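PDB 2C9K: pesticidal crystal protein CRY4AA from Bacillus thuringiensis, which binds midgut epithelial cells of insects, including mosquito larvae, and promotes their colloid-osmotic lysis as a pore-forming toxin. Local coordinates for residues A[204-209]-A[224-228]; A[267-272]-A[370-374]; A[282-288]-A[435-440]. All blocks are in the same frame, centred on the assembly; numbering follows the deposited sequence.

Contact 1 of 3, residues A[204-209]-A[224-228]; sequences GLNLIK and TYNTY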
loop_
_atom_site.group_PDB
_atom_site.type_symbol
_atom_site.label_atom_id
_atom_site.label_comp_id
_atom_site.label_asym_id
_atom_site.label_seq_id
_atom_site.Cartn_x
_atom_site.Cartn_y
_atom_site.Cartn_z
ATOM N N GLY A 204 11.942 11.411 -6.886
ATOM C CA GLY A 204 12.552 11.410 -5.567
ATOM C C GLY A 204 13.377 10.155 -5.372
ATOM O O GLY A 204 14.503 10.204 -4.870
ATOM N N LEU A 205 12.802 9.026 -5.779
ATOM C CA LEU A 205 13.457 7.731 -5.679
ATOM C C LEU A 205 14.770 7.819 -6.444
ATOM O O LEU A 205 15.799 7.325 -5.989
ATOM C CB LEU A 205 12.559 6.647 -6.288
ATOM C CG LEU A 205 12.352 5.340 -5.499
ATOM C CD1 LEU A 205 12.037 5.628 -4.045
ATOM C CD2 LEU A 205 11.222 4.557 -6.128
ATOM N N ASN A 206 14.728 8.472 -7.600
ATOM C CA ASN A 206 15.909 8.625 -8.435
ATOM C C ASN A 206 16.868 9.666 -7.880
ATOM O O ASN A 206 18.074 9.592 -8.102
ATOM C CB ASN A 206 15.501 8.985 -9.857
ATOM C CG ASN A 206 16.685 9.339 -10.727
ATOM O OD1 ASN A 206 17.072 10.505 -10.820
ATOM N ND2 ASN A 206 17.279 8.331 -11.360
ATOM N N LEU A 207 16.338 10.642 -7.156
ATOM C CA LEU A 207 17.191 11.657 -6.559
ATOM C C LEU A 207 18.102 10.946 -5.561
ATOM O O LEU A 207 19.328 11.025 -5.642
ATOM C CB LEU A 207 16.344 12.704 -5.831
ATOM C CG LEU A 207 17.117 13.740 -5.012
ATOM C CD1 LEU A 207 18.042 14.525 -5.929
ATOM C CD2 LEU A 207 16.144 14.663 -4.292
ATOM N N ILE A 208 17.494 10.233 -4.623
ATOM C CA ILE A 208 18.257 9.515 -3.615
ATOM C C ILE A 208 19.241 8.532 -4.230
ATOM O O ILE A 208 20.418 8.531 -3.888
ATOM C CB ILE A 208 17.323 8.743 -2.654
ATOM C CG1 ILE A 208 16.405 9.730 -1.923
ATOM C CG2 ILE A 208 18.147 7.935 -1.669
ATOM C CD1 ILE A 208 15.457 9.092 -0.948
ATOM N N LYS A 209 18.757 7.704 -5.148
ATOM C CA LYS A 209 19.587 6.689 -5.787
ATOM C C LYS A 209 20.669 7.284 -6.667
ATOM O O LYS A 209 21.487 6.564 -7.237
ATOM C CB LYS A 209 18.704 5.757 -6.616
ATOM C CG LYS A 209 19.372 4.467 -7.051
ATOM C CD LYS A 209 18.372 3.587 -7.787
ATOM C CE LYS A 209 18.964 2.248 -8.179
ATOM N NZ LYS A 209 17.953 1.395 -8.872
ATOM N N THR A 224 18.173 5.278 3.131
ATOM C CA THR A 224 17.483 6.526 2.841
ATOM C C THR A 224 16.461 6.255 1.742
ATOM O O THR A 224 15.344 6.744 1.773
ATOM C CB THR A 224 18.492 7.598 2.383
ATOM O OG1 THR A 224 19.385 7.895 3.467
ATOM C CG2 THR A 224 17.772 8.858 1.935
ATOM N N TYR A 225 16.873 5.447 0.780
ATOM C CA TYR A 225 16.039 5.074 -0.340
ATOM C C TYR A 225 14.835 4.325 0.214
ATOM O O TYR A 225 13.691 4.593 -0.143
ATOM C CB TYR A 225 16.846 4.165 -1.280
ATOM C CG TYR A 225 16.105 3.723 -2.516
ATOM C CD1 TYR A 225 16.221 4.421 -3.716
ATOM C CD2 TYR A 225 15.259 2.623 -2.478
ATOM C CE1 TYR A 225 15.511 4.032 -4.845
ATOM C CE2 TYR A 225 14.546 2.232 -3.594
ATOM C CZ TYR A 225 14.677 2.936 -4.773
ATOM O OH TYR A 225 13.977 2.516 -5.875
ATOM N N ASN A 226 15.102 3.387 1.110
ATOM C CA ASN A 226 14.040 2.587 1.689
ATOM C C ASN A 226 13.078 3.392 2.572
ATOM O O ASN A 226 11.868 3.164 2.542
ATOM C CB ASN A 226 14.652 1.433 2.485
ATOM C CG ASN A 226 13.609 0.490 3.025
ATOM O OD1 ASN A 226 12.960 -0.237 2.269
ATOM N ND2 ASN A 226 13.433 0.496 4.345
ATOM N N THR A 227 13.604 4.331 3.352
ATOM C CA THR A 227 12.754 5.129 4.224
ATOM C C THR A 227 11.788 5.968 3.393
ATOM O O THR A 227 10.584 6.006 3.654
ATOM C CB THR A 227 13.594 6.063 5.125
ATOM O OG1 THR A 227 14.473 5.276 5.932
ATOM C CG2 THR A 227 12.698 6.880 6.036
ATOM N N TYR A 228 12.327 6.637 2.386
ATOM C CA TYR A 228 11.518 7.475 1.519
ATOM C C TYR A 228 10.376 6.676 0.878
ATOM O O TYR A 228 9.276 7.200 0.674
ATOM C CB TYR A 228 12.396 8.080 0.435
ATOM C CG TYR A 228 11.621 8.865 -0.578
ATOM C CD1 TYR A 228 11.079 10.110 -0.267
ATOM C CD2 TYR A 228 11.421 8.360 -1.856
ATOM C CE1 TYR A 228 10.364 10.831 -1.207
ATOM C CE2 TYR A 228 10.707 9.072 -2.804
ATOM C CZ TYR A 228 10.184 10.304 -2.479
ATOM O OH TYR A 228 9.499 11.003 -3.451
#
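Ile208 faces Thr224, Tyr225 and Tyr228 across an antiparallel helix hairpin in the N-terminal helical domain, the bundle that three-domain Cry toxins use for pore formation. The last turn of helix 183-208 lies against the first turns of helix 222-240, with the two short axes 9.6 Å apart at an angle of 164°. The case illustrates how one interface can be buried on one flank and partly open to solvent on the other. On the buried flank Ile208 splits its two branches: CG2 is directed to the backbone beside Tyr225, 4.0 Å from Tyr225 CB, while the longer arm diverges from it and brings Ile208 CD1 to 3.5 Å from Tyr228 CB. The methyl CG2 of Thr224 sits between these branches, 3.7 Å from Ile208 CD1. Ile57 of helix 46-58, another part of the bundle, packs on Ile208, Thr224 and Tyr228. Beyond Ile208, the hydroxyl end of the Tyr228 ring reaches back along the first helix to Gly204, where Tyr228 OH comes within 3.7 Å of Gly204 CA.

The other flank is built round Tyr225 and is partly open to solvent. Its CG lies trans to the backbone N (chi1 -179°), which carries the ring across toward the first helix, where Leu205 lies over one face. Lys209 is exposed; its CB passes the ring obliquely at 4.0 Å from Tyr225 CE1, and the rest of its chain runs on extended. Phe279, from the following domain, meets Tyr225 edge-to-face. The two tyrosines are linked through a single methyl: Leu205 CD1 makes a CH-pi contact over the Tyr225 ring, 4.1 Å from its centroid, and at the same time touches the edge of the other ring at Tyr228 CD2, 3.6 Å away.

Contact 2 of 3, residues A[267-272]-A[370-374]; sequences LNFEES and YNNIS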
loop_
_atom_site.group_PDB
_atom_site.type_symbol
_atom_site.label_atom_id
_atom_site.label_comp_id
_atom_site.label_asym_id
_atom_site.label_seq_id
_atom_site.Cartn_x
_atom_site.Cartn_y
_atom_site.Cartn_z
ATOM N N LEU A 267 16.897 -2.673 10.740
ATOM C CA LEU A 267 17.637 -2.676 11.992
ATOM C C LEU A 267 19.119 -2.935 11.751
ATOM O O LEU A 267 19.483 -3.782 10.922
ATOM C CB LEU A 267 17.074 -3.755 12.928
ATOM C CG LEU A 267 17.894 -4.168 14.161
ATOM C CD1 LEU A 267 18.031 -3.006 15.140
ATOM C CD2 LEU A 267 17.218 -5.350 14.829
ATOM N N ASN A 268 19.955 -2.198 12.490
ATOM C CA ASN A 268 21.417 -2.288 12.445
ATOM C C ASN A 268 22.080 -1.818 11.163
ATOM O O ASN A 268 23.166 -2.276 10.813
ATOM C CB ASN A 268 21.886 -3.711 12.746
ATOM C CG ASN A 268 21.675 -4.094 14.191
ATOM O OD1 ASN A 268 21.625 -3.236 15.082
ATOM N ND2 ASN A 268 21.566 -5.390 14.439
ATOM N N PHE A 269 21.433 -0.891 10.470
ATOM C CA PHE A 269 21.974 -0.370 9.232
ATOM C C PHE A 269 23.264 0.413 9.448
ATOM O O PHE A 269 24.292 0.145 8.823
ATOM C CB PHE A 269 20.966 0.553 8.560
ATOM C CG PHE A 269 21.521 1.250 7.360
ATOM C CD1 PHE A 269 21.701 0.562 6.163
ATOM C CD2 PHE A 269 21.939 2.574 7.442
ATOM C CE1 PHE A 269 22.298 1.184 5.064
ATOM C CE2 PHE A 269 22.533 3.201 6.349
ATOM C CZ PHE A 269 22.714 2.505 5.160
ATOM N N GLU A 270 23.196 1.393 10.337
ATOM C CA GLU A 270 24.329 2.258 10.612
ATOM C C GLU A 270 25.536 1.599 11.265
ATOM O O GLU A 270 26.660 1.982 10.983
ATOM C CB GLU A 270 23.860 3.461 11.440
ATOM C CG GLU A 270 22.699 4.224 10.795
ATOM C CD GLU A 270 21.302 3.711 11.211
ATOM O OE1 GLU A 270 21.100 2.469 11.313
ATOM O OE2 GLU A 270 20.397 4.563 11.424
ATOM N N GLU A 271 25.326 0.606 12.120
ATOM C CA GLU A 271 26.461 -0.026 12.776
ATOM C C GLU A 271 26.979 -1.284 12.106
ATOM O O GLU A 271 27.753 -2.039 12.692
ATOM C CB GLU A 271 26.136 -0.293 14.243
ATOM C CG GLU A 271 26.079 0.991 15.054
ATOM C CD GLU A 271 26.192 0.756 16.549
ATOM O OE1 GLU A 271 26.342 1.756 17.288
ATOM O OE2 GLU A 271 26.131 -0.422 16.983
ATOM N N SER A 272 26.559 -1.489 10.863
ATOM C CA SER A 272 26.990 -2.634 10.066
ATOM C C SER A 272 27.673 -2.085 8.823
ATOM O O SER A 272 27.380 -0.975 8.396
ATOM C CB SER A 272 25.791 -3.487 9.672
ATOM O OG SER A 272 25.106 -3.939 10.829
ATOM N N TYR A 370 29.009 -9.045 17.197
ATOM C CA TYR A 370 27.594 -9.392 17.066
ATOM C C TYR A 370 26.615 -8.298 17.488
ATOM O O TYR A 370 26.757 -7.722 18.563
ATOM C CB TYR A 370 27.269 -10.660 17.872
ATOM C CG TYR A 370 28.065 -11.890 17.482
ATOM C CD1 TYR A 370 29.066 -12.393 18.315
ATOM C CD2 TYR A 370 27.831 -12.539 16.273
ATOM C CE1 TYR A 370 29.815 -13.509 17.951
ATOM C CE2 TYR A 370 28.574 -13.653 15.900
ATOM C CZ TYR A 370 29.568 -14.134 16.741
ATOM O OH TYR A 370 30.323 -15.225 16.354
ATOM N N ASN A 371 25.632 -8.008 16.636
ATOM C CA ASN A 371 24.599 -7.022 16.964
ATOM C C ASN A 371 23.230 -7.658 16.735
ATOM O O ASN A 371 22.232 -6.973 16.489
ATOM C CB ASN A 371 24.744 -5.723 16.145
ATOM C CG ASN A 371 24.687 -5.942 14.635
ATOM O OD1 ASN A 371 24.777 -4.984 13.872
ATOM N ND2 ASN A 371 24.546 -7.188 14.203
ATOM N N ASN A 372 23.217 -8.986 16.845
ATOM C CA ASN A 372 22.036 -9.828 16.676
ATOM C C ASN A 372 20.875 -9.522 17.618
ATOM O O ASN A 372 21.022 -8.820 18.618
ATOM C CB ASN A 372 22.416 -11.294 16.891
ATOM C CG ASN A 372 23.421 -11.788 15.895
ATOM O OD1 ASN A 372 24.405 -11.109 15.595
ATOM N ND2 ASN A 372 23.192 -12.990 15.381
ATOM N N ILE A 373 19.719 -10.087 17.284
ATOM C CA ILE A 373 18.520 -9.946 18.095
ATOM C C ILE A 373 18.607 -11.032 19.168
ATOM O O ILE A 373 18.873 -12.195 18.861
ATOM C CB ILE A 373 17.236 -10.175 17.251
ATOM C CG1 ILE A 373 17.093 -9.075 16.200
ATOM C CG2 ILE A 373 16.014 -10.195 18.151
ATOM C CD1 ILE A 373 15.869 -9.225 15.317
ATOM N N SER A 374 18.400 -10.660 20.424
ATOM C CA SER A 374 18.462 -11.637 21.500
ATOM C C SER A 374 17.116 -11.753 22.208
ATOM O O SER A 374 16.889 -12.694 22.966
ATOM C CB SER A 374 19.551 -11.261 22.512
ATOM O OG SER A 374 19.192 -10.111 23.264
#
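Asn268 and Asn371 mark the place where two chain bends approach each other, their CA atoms 7.3 Å apart. Leu267 ends strand 262-267; Asn268 then adopts a left-handed backbone conformation, and a type I turn runs from Phe269 to Ser272. Opposite it, Tyr370 to Asn372 form the irregular lead into strand 373-381. The two strands belong to different sheets of the central domain, the beta-prism of Cry toxins, and between these two segments the joining is done by side chains, one of them reaching a backbone carbonyl.

The two asparagines come from opposite directions and lay their amides flat on one another, the planes only 9° apart. In Asn371 the CG is tucked between the backbone N and the carbonyl carbon (chi1 58°), which folds its amide back over that of Asn268. Asn268 ND2 donates to the backbone O of Asn371 at 2.7 Å. This bond is bent, 136° at the hydrogen, and the donor stands above the carbonyl plane. The same nitrogen also donates to the backbone O of Gln449. On the turn side the hydroxyl of Ser272 folds back in the carbonyl plane of Asn268, with Ser272 OG 2.6 Å from Asn268 O, and so braces the bend from within. Asn371 OD1 lies 3.2 Å from Ser272 OG, near it without a bond. Next to this polar cluster, Leu267 and Ile373 meet as plain hydrocarbon, CD2 of the former 4.0 Å from CG1 of the latter, with Phe453 of strand 450-457 against the isoleucine.

Two carbonyl acceptors for one amide nitrogen would be expected to fix the rotation of the Asn268 amide, since both require its NH2 end. The stacked partner amide probably adds to this restraint, in a site where both asparagines are buried.

Contact 3 of 3, residues A[282-288]-A[435-440]; sequences QEDSLTR and SFIKSL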
loop_
_atom_site.group_PDB
_atom_site.type_symbol
_atom_site.label_atom_id
_atom_site.label_comp_id
_atom_site.label_asym_id
_atom_site.label_seq_id
_atom_site.Cartn_x
_atom_site.Cartn_y
_atom_site.Cartn_z
ATOM N N GLN A 282 22.162 -4.709 -1.629
ATOM C CA GLN A 282 21.409 -4.589 -0.386
ATOM C C GLN A 282 19.924 -4.797 -0.686
ATOM O O GLN A 282 19.225 -5.513 0.035
ATOM C CB GLN A 282 21.626 -3.204 0.227
ATOM C CG GLN A 282 22.998 -3.024 0.823
ATOM C CD GLN A 282 23.346 -1.577 1.064
ATOM O OE1 GLN A 282 23.956 -0.926 0.217
ATOM N NE2 GLN A 282 22.953 -1.059 2.217
ATOM N N GLU A 283 19.448 -4.167 -1.756
ATOM C CA GLU A 283 18.054 -4.296 -2.157
ATOM C C GLU A 283 17.691 -5.763 -2.371
ATOM O O GLU A 283 16.686 -6.248 -1.855
ATOM C CB GLU A 283 17.801 -3.525 -3.454
ATOM C CG GLU A 283 16.366 -3.590 -3.931
ATOM C CD GLU A 283 15.425 -2.808 -3.050
ATOM O OE1 GLU A 283 15.798 -2.502 -1.900
ATOM O OE2 GLU A 283 14.306 -2.507 -3.510
ATOM N N ASP A 284 18.515 -6.464 -3.140
ATOM C CA ASP A 284 18.269 -7.867 -3.413
ATOM C C ASP A 284 18.183 -8.697 -2.150
ATOM O O ASP A 284 17.295 -9.543 -2.020
ATOM C CB ASP A 284 19.367 -8.460 -4.296
ATOM C CG ASP A 284 19.264 -8.017 -5.733
ATOM O OD1 ASP A 284 18.232 -7.412 -6.100
ATOM O OD2 ASP A 284 20.219 -8.286 -6.497
ATOM N N SER A 285 19.091 -8.462 -1.211
ATOM C CA SER A 285 19.093 -9.266 -0.002
ATOM C C SER A 285 18.290 -8.782 1.188
ATOM O O SER A 285 18.181 -9.505 2.169
ATOM C CB SER A 285 20.536 -9.542 0.441
ATOM O OG SER A 285 21.217 -8.345 0.743
ATOM N N LEU A 286 17.725 -7.584 1.131
ATOM C CA LEU A 286 16.941 -7.106 2.270
ATOM C C LEU A 286 15.440 -6.993 2.005
ATOM O O LEU A 286 14.662 -6.781 2.930
ATOM C CB LEU A 286 17.492 -5.763 2.769
ATOM C CG LEU A 286 18.792 -5.843 3.585
ATOM C CD1 LEU A 286 19.470 -4.479 3.673
ATOM C CD2 LEU A 286 18.472 -6.377 4.973
ATOM N N THR A 287 15.030 -7.135 0.749
ATOM C CA THR A 287 13.615 -7.041 0.406
ATOM C C THR A 287 13.172 -8.306 -0.321
ATOM O O THR A 287 13.993 -9.168 -0.600
ATOM C CB THR A 287 13.337 -5.792 -0.460
ATOM O OG1 THR A 287 14.158 -5.818 -1.636
ATOM C CG2 THR A 287 13.637 -4.528 0.335
ATOM N N ARG A 288 11.887 -8.433 -0.628
ATOM C CA ARG A 288 11.418 -9.639 -1.299
ATOM C C ARG A 288 11.046 -9.397 -2.747
ATOM O O ARG A 288 10.419 -8.393 -3.070
ATOM C CB ARG A 288 10.212 -10.228 -0.550
ATOM C CG ARG A 288 10.527 -10.639 0.882
ATOM C CD ARG A 288 9.282 -10.983 1.677
ATOM N NE ARG A 288 8.607 -12.178 1.186
ATOM C CZ ARG A 288 7.355 -12.501 1.494
ATOM N NH1 ARG A 288 6.641 -11.723 2.290
ATOM N NH2 ARG A 288 6.805 -13.592 0.987
ATOM N N SER A 435 4.850 -9.349 8.035
ATOM C CA SER A 435 4.667 -10.338 6.988
ATOM C C SER A 435 5.899 -11.174 6.699
ATOM O O SER A 435 5.796 -12.235 6.097
ATOM C CB SER A 435 4.208 -9.654 5.700
ATOM O OG SER A 435 5.218 -8.815 5.181
ATOM N N PHE A 436 7.057 -10.706 7.150
ATOM C CA PHE A 436 8.315 -11.401 6.879
ATOM C C PHE A 436 9.500 -10.702 7.563
ATOM O O PHE A 436 9.437 -9.508 7.868
ATOM C CB PHE A 436 8.558 -11.380 5.368
ATOM C CG PHE A 436 9.351 -12.540 4.850
ATOM C CD1 PHE A 436 8.751 -13.788 4.685
ATOM C CD2 PHE A 436 10.677 -12.371 4.460
ATOM C CE1 PHE A 436 9.457 -14.849 4.133
ATOM C CE2 PHE A 436 11.394 -13.431 3.904
ATOM C CZ PHE A 436 10.780 -14.672 3.739
ATOM N N ILE A 437 10.576 -11.451 7.797
ATOM C CA ILE A 437 11.792 -10.889 8.389
ATOM C C ILE A 437 13.017 -11.434 7.656
ATOM O O ILE A 437 13.356 -12.597 7.828
ATOM C CB ILE A 437 11.942 -11.241 9.873
ATOM C CG1 ILE A 437 10.852 -10.555 10.696
ATOM C CG2 ILE A 437 13.302 -10.789 10.365
ATOM C CD1 ILE A 437 10.966 -10.811 12.194
ATOM N N LYS A 438 13.660 -10.605 6.833
ATOM C CA LYS A 438 14.852 -11.018 6.092
ATOM C C LYS A 438 16.080 -10.541 6.835
ATOM O O LYS A 438 15.980 -9.732 7.753
ATOM C CB LYS A 438 14.864 -10.429 4.672
ATOM C CG LYS A 438 14.186 -11.300 3.636
ATOM C CD LYS A 438 14.065 -10.614 2.294
ATOM C CE LYS A 438 15.410 -10.454 1.603
ATOM N NZ LYS A 438 15.946 -11.710 1.018
ATOM N N SER A 439 17.246 -11.021 6.424
ATOM C CA SER A 439 18.477 -10.631 7.085
ATOM C C SER A 439 19.673 -10.702 6.137
ATOM O O SER A 439 19.770 -11.622 5.322
ATOM C CB SER A 439 18.706 -11.554 8.278
ATOM O OG SER A 439 19.458 -10.919 9.290
ATOM N N LEU A 440 20.563 -9.714 6.228
ATOM C CA LEU A 440 21.778 -9.680 5.416
ATOM C C LEU A 440 22.947 -9.903 6.366
ATOM O O LEU A 440 23.127 -9.159 7.327
ATOM C CB LEU A 440 21.938 -8.330 4.705
ATOM C CG LEU A 440 23.313 -7.940 4.118
ATOM C CD1 LEU A 440 23.886 -9.066 3.277
ATOM C CD2 LEU A 440 23.167 -6.682 3.266
HETATM O O HOH W 1 19.415 -12.121 2.215
#
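Arg288 lays its guanidinium flat over one face of the Phe436 ring, the planes inclined by 16° and the centres 4.1 Å apart. The overlap extends down the chain: Arg288 CD lies over the same face, 3.8 Å from the ring centroid, and the bend at chi3 (66°) then turns NE and the guanidinium across the ring, so a cation-pi and a CH-pi contact share one ring. Polar partners beyond the ring hold the cation in place, NH1 in a salt bridge to Glu262 and NH2 bonded to Thr294. Glu262 also accepts from Ser435, so a single carboxylate joins both sides.

Along strand 435-440 alternate residues, Phe436, Lys438 and Leu440, point toward the helix end. Lys438 bends at its last two torsions and curls the end of its aliphatic arm up against the carbonyl oxygens of Ser285 and Thr287. Its NZ is 3.3 Å from Ser285 O, but the angle is too poor for a hydrogen bond. That carbonyl is reached instead by a water, 2.9 Å from Ser285 O, which also donates to Ser439 O and bridges helix to strand. Farther along, the side chains of Leu286 and Leu440 cross at about a right angle, Leu286 CD2 lying 4.0 Å from Leu440 CB.

The helix end is secured internally too. Thr287, where the helical conformation breaks off, supplies both its N and its hydroxyl to Glu283 O, from opposite faces of the carbonyl plane, with OG1 at 2.6 Å. Glu283 in turn forms a salt bridge with Arg229 of the helical domain, and Leu286 rests on Trp222. A short helix between the three-stranded sheet of the beta-prism and the neighbouring helical bundle is consistent with the junction between these two domains in three-domain Cry toxins.

Overall arrangement
From the N terminus, contact 1 comes first and closes a short loop of 14 residues between two helices of the N-terminal bundle, before either of the others opens. The remaining two interlock: contact 2 opens at 267-272 and contact 3 at 282-288, then 370-374 closes the former and 435-440 the latter, so their long loops cross. Contact 2 ties two sheets of the beta-prism together, whereas contact 3 seats helix 279-286 on its three-stranded sheet. They touch where Phe269 packs on Gln282. Contact 1 touches neither, but the Asn226 side chain hydrogen-bonds to the backbone O of Tyr264 and Phe279 meets Tyr225, linking bundle to prism.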